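Local coordinates for protein ubiquinol-cytochrome C chaperone (Brucella abortus NCTC 8038, PDB 6RWT) that probably acts as a chaperone in assembly of respiratory complex III, as a homolog of Cbp3, which interacts with newly synthesized cytochrome b, at residues Q36-M49 against N134-L148. Residues are numbered along the deposited sequence; the frame is centred on the assembly and turned at random. Where two conformers were deposited one is given.
Sequences QFQVPDTPLGRYEM and NIRPDLEFWPHACYL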
# COMPACT_ATOMS: atom_id res chain seq x y z
N GLN A 36 6.67 -17.86 -6.71
CA GLN A 36 5.98 -18.92 -5.96
C GLN A 36 4.48 -18.68 -5.73
O GLN A 36 3.68 -19.59 -5.92
CB GLN A 36 6.68 -19.21 -4.62
CG GLN A 36 6.08 -20.41 -3.88
CD GLN A 36 6.81 -20.77 -2.60
OE1 GLN A 36 7.65 -20.02 -2.11
NE2 GLN A 36 6.48 -21.93 -2.04
N PHE A 37 4.10 -17.45 -5.34
CA PHE A 37 2.71 -17.19 -4.93
C PHE A 37 1.72 -17.05 -6.09
O PHE A 37 0.51 -17.04 -5.86
CB PHE A 37 2.60 -15.95 -4.02
CG PHE A 37 3.27 -16.08 -2.66
CD1 PHE A 37 3.97 -17.22 -2.25
CD2 PHE A 37 3.22 -14.99 -1.78
CE1 PHE A 37 4.58 -17.27 -1.00
CE2 PHE A 37 3.82 -15.04 -0.54
CZ PHE A 37 4.50 -16.18 -0.14
N GLN A 38 2.22 -16.91 -7.32
CA GLN A 38 1.38 -16.81 -8.53
C GLN A 38 0.48 -15.56 -8.57
O GLN A 38 -0.61 -15.59 -9.17
CB GLN A 38 0.56 -18.10 -8.75
CG GLN A 38 1.40 -19.38 -8.84
CD GLN A 38 2.37 -19.39 -10.01
OE1 GLN A 38 3.52 -19.79 -9.87
NE2 GLN A 38 1.90 -18.95 -11.18
N VAL A 39 0.95 -14.47 -7.97
CA VAL A 39 0.36 -13.14 -8.26
C VAL A 39 0.70 -12.83 -9.73
O VAL A 39 1.86 -12.97 -10.13
CB VAL A 39 0.88 -12.03 -7.32
CG1 VAL A 39 0.32 -10.67 -7.74
CG2 VAL A 39 0.51 -12.31 -5.87
N PRO A 40 -0.29 -12.43 -10.54
CA PRO A 40 0.02 -12.19 -11.96
C PRO A 40 1.03 -11.04 -12.16
O PRO A 40 0.88 -9.99 -11.55
CB PRO A 40 -1.35 -11.83 -12.56
CG PRO A 40 -2.36 -12.36 -11.59
CD PRO A 40 -1.72 -12.22 -10.25
N ASP A 41 2.04 -11.25 -13.01
CA ASP A 41 3.02 -10.20 -13.33
C ASP A 41 2.49 -9.43 -14.54
O ASP A 41 3.00 -9.55 -15.65
CB ASP A 41 4.41 -10.81 -13.58
CG ASP A 41 5.52 -9.76 -13.65
OD1 ASP A 41 5.24 -8.54 -13.59
OD2 ASP A 41 6.70 -10.17 -13.77
N THR A 42 1.45 -8.64 -14.27
CA THR A 42 0.66 -7.93 -15.28
C THR A 42 0.40 -6.52 -14.76
O THR A 42 0.59 -6.26 -13.56
CB THR A 42 -0.68 -8.64 -15.54
OG1 THR A 42 -1.49 -8.56 -14.36
CG2 THR A 42 -0.45 -10.12 -15.94
N PRO A 43 -0.04 -5.60 -15.63
CA PRO A 43 -0.37 -4.26 -15.11
C PRO A 43 -1.33 -4.28 -13.89
O PRO A 43 -1.08 -3.59 -12.89
CB PRO A 43 -0.98 -3.56 -16.33
CG PRO A 43 -0.23 -4.16 -17.48
CD PRO A 43 -0.05 -5.62 -17.11
N LEU A 44 -2.38 -5.10 -13.96
CA LEU A 44 -3.32 -5.20 -12.85
C LEU A 44 -2.73 -5.91 -11.61
O LEU A 44 -2.96 -5.46 -10.48
CB LEU A 44 -4.63 -5.88 -13.29
CG LEU A 44 -5.76 -5.89 -12.25
CD1 LEU A 44 -6.07 -4.51 -11.67
CD2 LEU A 44 -7.02 -6.50 -12.85
N GLY A 45 -1.98 -6.99 -11.80
CA GLY A 45 -1.38 -7.70 -10.67
C GLY A 45 -0.35 -6.88 -9.91
O GLY A 45 -0.29 -6.91 -8.67
N ARG A 46 0.47 -6.14 -10.65
CA ARG A 46 1.43 -5.20 -10.04
C ARG A 46 0.71 -4.07 -9.26
O ARG A 46 1.16 -3.68 -8.17
CB ARG A 46 2.41 -4.64 -11.09
CG ARG A 46 3.32 -5.70 -11.71
CD ARG A 46 4.42 -5.14 -12.61
NE ARG A 46 3.92 -4.52 -13.84
CZ ARG A 46 3.73 -5.13 -15.01
NH1 ARG A 46 3.96 -6.44 -15.18
NH2 ARG A 46 3.30 -4.41 -16.05
N TYR A 47 -0.40 -3.57 -9.81
CA TYR A 47 -1.27 -2.64 -9.07
C TYR A 47 -1.80 -3.26 -7.76
O TYR A 47 -1.84 -2.57 -6.72
CB TYR A 47 -2.43 -2.10 -9.95
CG TYR A 47 -3.50 -1.42 -9.11
CD1 TYR A 47 -3.41 -0.07 -8.79
CD2 TYR A 47 -4.56 -2.16 -8.56
CE1 TYR A 47 -4.36 0.54 -7.98
CE2 TYR A 47 -5.51 -1.57 -7.74
CZ TYR A 47 -5.41 -0.22 -7.44
OH TYR A 47 -6.34 0.38 -6.62
N GLU A 48 -2.19 -4.54 -7.78
CA GLU A 48 -2.70 -5.18 -6.56
C GLU A 48 -1.61 -5.19 -5.47
O GLU A 48 -1.91 -4.95 -4.29
CB GLU A 48 -3.23 -6.60 -6.81
CG GLU A 48 -4.48 -6.73 -7.70
CD GLU A 48 -5.70 -5.96 -7.21
OE1 GLU A 48 -5.81 -5.67 -5.99
OE2 GLU A 48 -6.60 -5.66 -8.04
N MET A 49 -0.37 -5.45 -5.85
CA MET A 49 0.73 -5.42 -4.86
C MET A 49 1.05 -4.00 -4.39
O MET A 49 1.25 -3.78 -3.18
CB MET A 49 1.99 -6.13 -5.40
CG MET A 49 1.85 -7.65 -5.59
SD MET A 49 1.45 -8.56 -4.08
CE MET A 49 -0.32 -8.67 -4.22
N ASN A 134 -9.73 -10.14 -4.66
CA ASN A 134 -9.08 -8.99 -5.31
C ASN A 134 -8.00 -9.38 -6.33
O ASN A 134 -7.88 -8.72 -7.37
CB ASN A 134 -8.48 -8.03 -4.26
CG ASN A 134 -9.53 -7.22 -3.51
OD1 ASN A 134 -10.72 -7.22 -3.84
ND2 ASN A 134 -9.09 -6.52 -2.46
N ILE A 135 -7.23 -10.43 -6.04
CA ILE A 135 -6.01 -10.76 -6.81
C ILE A 135 -6.14 -11.96 -7.75
O ILE A 135 -5.64 -11.91 -8.87
CB ILE A 135 -4.80 -10.95 -5.86
CG1 ILE A 135 -4.63 -9.72 -4.96
CG2 ILE A 135 -3.52 -11.20 -6.66
CD1 ILE A 135 -3.68 -9.89 -3.79
N ARG A 136 -6.79 -13.04 -7.30
CA ARG A 136 -7.00 -14.25 -8.14
C ARG A 136 -8.48 -14.69 -8.16
O ARG A 136 -8.80 -15.83 -7.78
CB ARG A 136 -6.09 -15.41 -7.68
CG ARG A 136 -4.60 -15.18 -7.88
CD ARG A 136 -4.21 -14.97 -9.34
NE ARG A 136 -4.69 -16.03 -10.23
CZ ARG A 136 -4.05 -17.17 -10.50
NH1 ARG A 136 -2.85 -17.43 -9.97
NH2 ARG A 136 -4.60 -18.06 -11.32
N PRO A 137 -9.37 -13.80 -8.63
CA PRO A 137 -10.80 -14.13 -8.71
C PRO A 137 -11.14 -15.27 -9.69
O PRO A 137 -12.22 -15.86 -9.58
CB PRO A 137 -11.44 -12.82 -9.18
CG PRO A 137 -10.36 -12.13 -9.94
CD PRO A 137 -9.11 -12.45 -9.18
N ASP A 138 -10.25 -15.54 -10.63
CA ASP A 138 -10.36 -16.69 -11.53
C ASP A 138 -10.28 -18.07 -10.84
O ASP A 138 -10.66 -19.06 -11.45
CB ASP A 138 -9.30 -16.61 -12.64
CG ASP A 138 -7.87 -16.62 -12.10
OD1 ASP A 138 -7.53 -15.71 -11.30
OD2 ASP A 138 -7.09 -17.52 -12.47
N LEU A 139 -9.75 -18.13 -9.61
CA LEU A 139 -9.63 -19.38 -8.84
C LEU A 139 -10.61 -19.41 -7.68
O LEU A 139 -10.63 -18.48 -6.88
CB LEU A 139 -8.22 -19.49 -8.25
CG LEU A 139 -7.02 -19.41 -9.18
CD1 LEU A 139 -5.74 -19.43 -8.36
CD2 LEU A 139 -7.02 -20.57 -10.17
N GLU A 140 -11.41 -20.48 -7.55
CA GLU A 140 -12.26 -20.63 -6.36
C GLU A 140 -11.43 -20.96 -5.12
O GLU A 140 -11.82 -20.61 -4.01
CB GLU A 140 -13.37 -21.67 -6.58
CG GLU A 140 -14.57 -21.47 -5.65
CD GLU A 140 -15.69 -22.47 -5.86
OE1 GLU A 140 -16.03 -22.76 -7.03
OE2 GLU A 140 -16.25 -22.95 -4.85
N PHE A 141 -10.30 -21.64 -5.31
CA PHE A 141 -9.29 -21.81 -4.27
C PHE A 141 -7.90 -21.41 -4.78
O PHE A 141 -7.43 -21.96 -5.78
CB PHE A 141 -9.26 -23.25 -3.76
CG PHE A 141 -8.23 -23.50 -2.69
CD1 PHE A 141 -8.39 -22.94 -1.42
CD2 PHE A 141 -7.10 -24.26 -2.95
CE1 PHE A 141 -7.43 -23.14 -0.43
CE2 PHE A 141 -6.14 -24.47 -1.96
CZ PHE A 141 -6.31 -23.91 -0.70
N TRP A 142 -7.25 -20.47 -4.09
CA TRP A 142 -5.89 -20.03 -4.40
C TRP A 142 -4.94 -20.61 -3.35
O TRP A 142 -4.95 -20.15 -2.21
CB TRP A 142 -5.83 -18.49 -4.40
CG TRP A 142 -4.47 -17.87 -4.70
CD1 TRP A 142 -3.40 -18.46 -5.32
CD2 TRP A 142 -4.07 -16.52 -4.43
NE1 TRP A 142 -2.36 -17.57 -5.43
CE2 TRP A 142 -2.74 -16.37 -4.89
CE3 TRP A 142 -4.71 -15.41 -3.84
CZ2 TRP A 142 -2.04 -15.16 -4.78
CZ3 TRP A 142 -4.01 -14.22 -3.73
CH2 TRP A 142 -2.69 -14.10 -4.20
N PRO A 143 -4.12 -21.63 -3.72
CA PRO A 143 -3.24 -22.31 -2.75
C PRO A 143 -2.33 -21.41 -1.91
O PRO A 143 -2.06 -21.74 -0.75
CB PRO A 143 -2.39 -23.24 -3.62
CG PRO A 143 -3.26 -23.54 -4.79
CD PRO A 143 -4.08 -22.31 -5.04
N HIS A 144 -1.88 -20.28 -2.47
CA HIS A 144 -0.95 -19.38 -1.77
C HIS A 144 -1.59 -18.16 -1.08
O HIS A 144 -0.87 -17.33 -0.53
CB HIS A 144 0.16 -18.95 -2.74
CG HIS A 144 1.03 -20.08 -3.20
ND1 HIS A 144 0.79 -20.77 -4.37
CD2 HIS A 144 2.12 -20.66 -2.63
CE1 HIS A 144 1.70 -21.73 -4.51
NE2 HIS A 144 2.52 -21.68 -3.47
N ALA A 145 -2.92 -18.07 -1.07
CA ALA A 145 -3.62 -16.97 -0.38
C ALA A 145 -3.32 -16.88 1.11
O ALA A 145 -3.14 -15.79 1.64
CB ALA A 145 -5.13 -17.05 -0.61
N CYS A 146 -3.27 -18.03 1.79
CA CYS A 146 -2.93 -18.06 3.23
C CYS A 146 -1.47 -17.68 3.52
O CYS A 146 -1.17 -17.15 4.59
CB CYS A 146 -3.26 -19.44 3.81
SG CYS A 146 -5.04 -19.79 3.86
N TYR A 147 -0.57 -17.96 2.58
CA TYR A 147 0.84 -17.52 2.64
C TYR A 147 0.95 -15.99 2.56
O TYR A 147 1.65 -15.35 3.36
CB TYR A 147 1.65 -18.11 1.48
CG TYR A 147 2.61 -19.22 1.80
CD1 TYR A 147 3.88 -18.94 2.31
CD2 TYR A 147 2.28 -20.55 1.55
CE1 TYR A 147 4.78 -19.95 2.59
CE2 TYR A 147 3.19 -21.58 1.83
CZ TYR A 147 4.44 -21.27 2.34
OH TYR A 147 5.34 -22.26 2.63
N LEU A 148 0.26 -15.41 1.58
CA LEU A 148 0.25 -13.95 1.42
C LEU A 148 -0.41 -13.29 2.64
O LEU A 148 0.08 -12.27 3.13
CB LEU A 148 -0.45 -13.54 0.12
CG LEU A 148 -0.46 -12.04 -0.22
CD1 LEU A 148 0.94 -11.44 -0.24
CD2 LEU A 148 -1.17 -11.78 -1.55
O HOH W 1 4.54 -23.58 -3.05
O HOH W 2 -6.98 -7.89 -9.69
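Gln-36 and Phe-37 settle against His-144, and Phe-37 also against Tyr-147, where, in this all-helical chaperone fold, the loop before helix 43-61 packs on the connection between helices 124-135 and 145-161. The extended Gln-36 side chain, CG anti to the backbone N (chi1 -174°), reaches past His-144, and one water joins Gln-36 NE2 to His-144 NE2; Gln-36 OE1 accepts from Arg-32. Phe-37, flat and apolar, is buried in an aromatic cluster: Tyr-147 CB sits over one face of its ring, while Phe-37 CA makes a CH-pi contact over the imidazole of His-144. Trp-142 NE1 lies 3.0 Å from Phe-37 O, approaching nearly in line with the C=O bond, though bent at the hydrogen (140°). Arg-136 NH1, tilted from the carbonyl plane, donates a similarly bent bond to Gln-38 O at 3.0 Å. NE and NH2 of that guanidinium bind Asp-138 OD1 and OD2 side-on, each oxygen using its syn lone pair, and this pairing fixes the guanidinium's rotation; Arg-136 CG lies over the indole's centre, so the arginine that binds Gln-38 O also packs on the donor to Phe-37 O. Branched Val-39 splits its methyls: CG1 meets Ile-135 CG2, CG2 the edge of Trp-142. Pro-40's rigid apolar ring lays CD against aliphatic Arg-136 CD at 3.8 Å. Thr-42 OG1 accepts from Gly-45 N, capping helix 43-61. Glu-48 rests CB on Ile-135 CG1; its carboxylate is salt-bridged to Arg-111, and a water donates to both Glu-48 OE2 and Asn-134 O, two acceptors that could not bond directly. Flexible Met-49, bent at chi2 (-60°), brings its CE methyl within 3.6 Å of Ile-135 CD1.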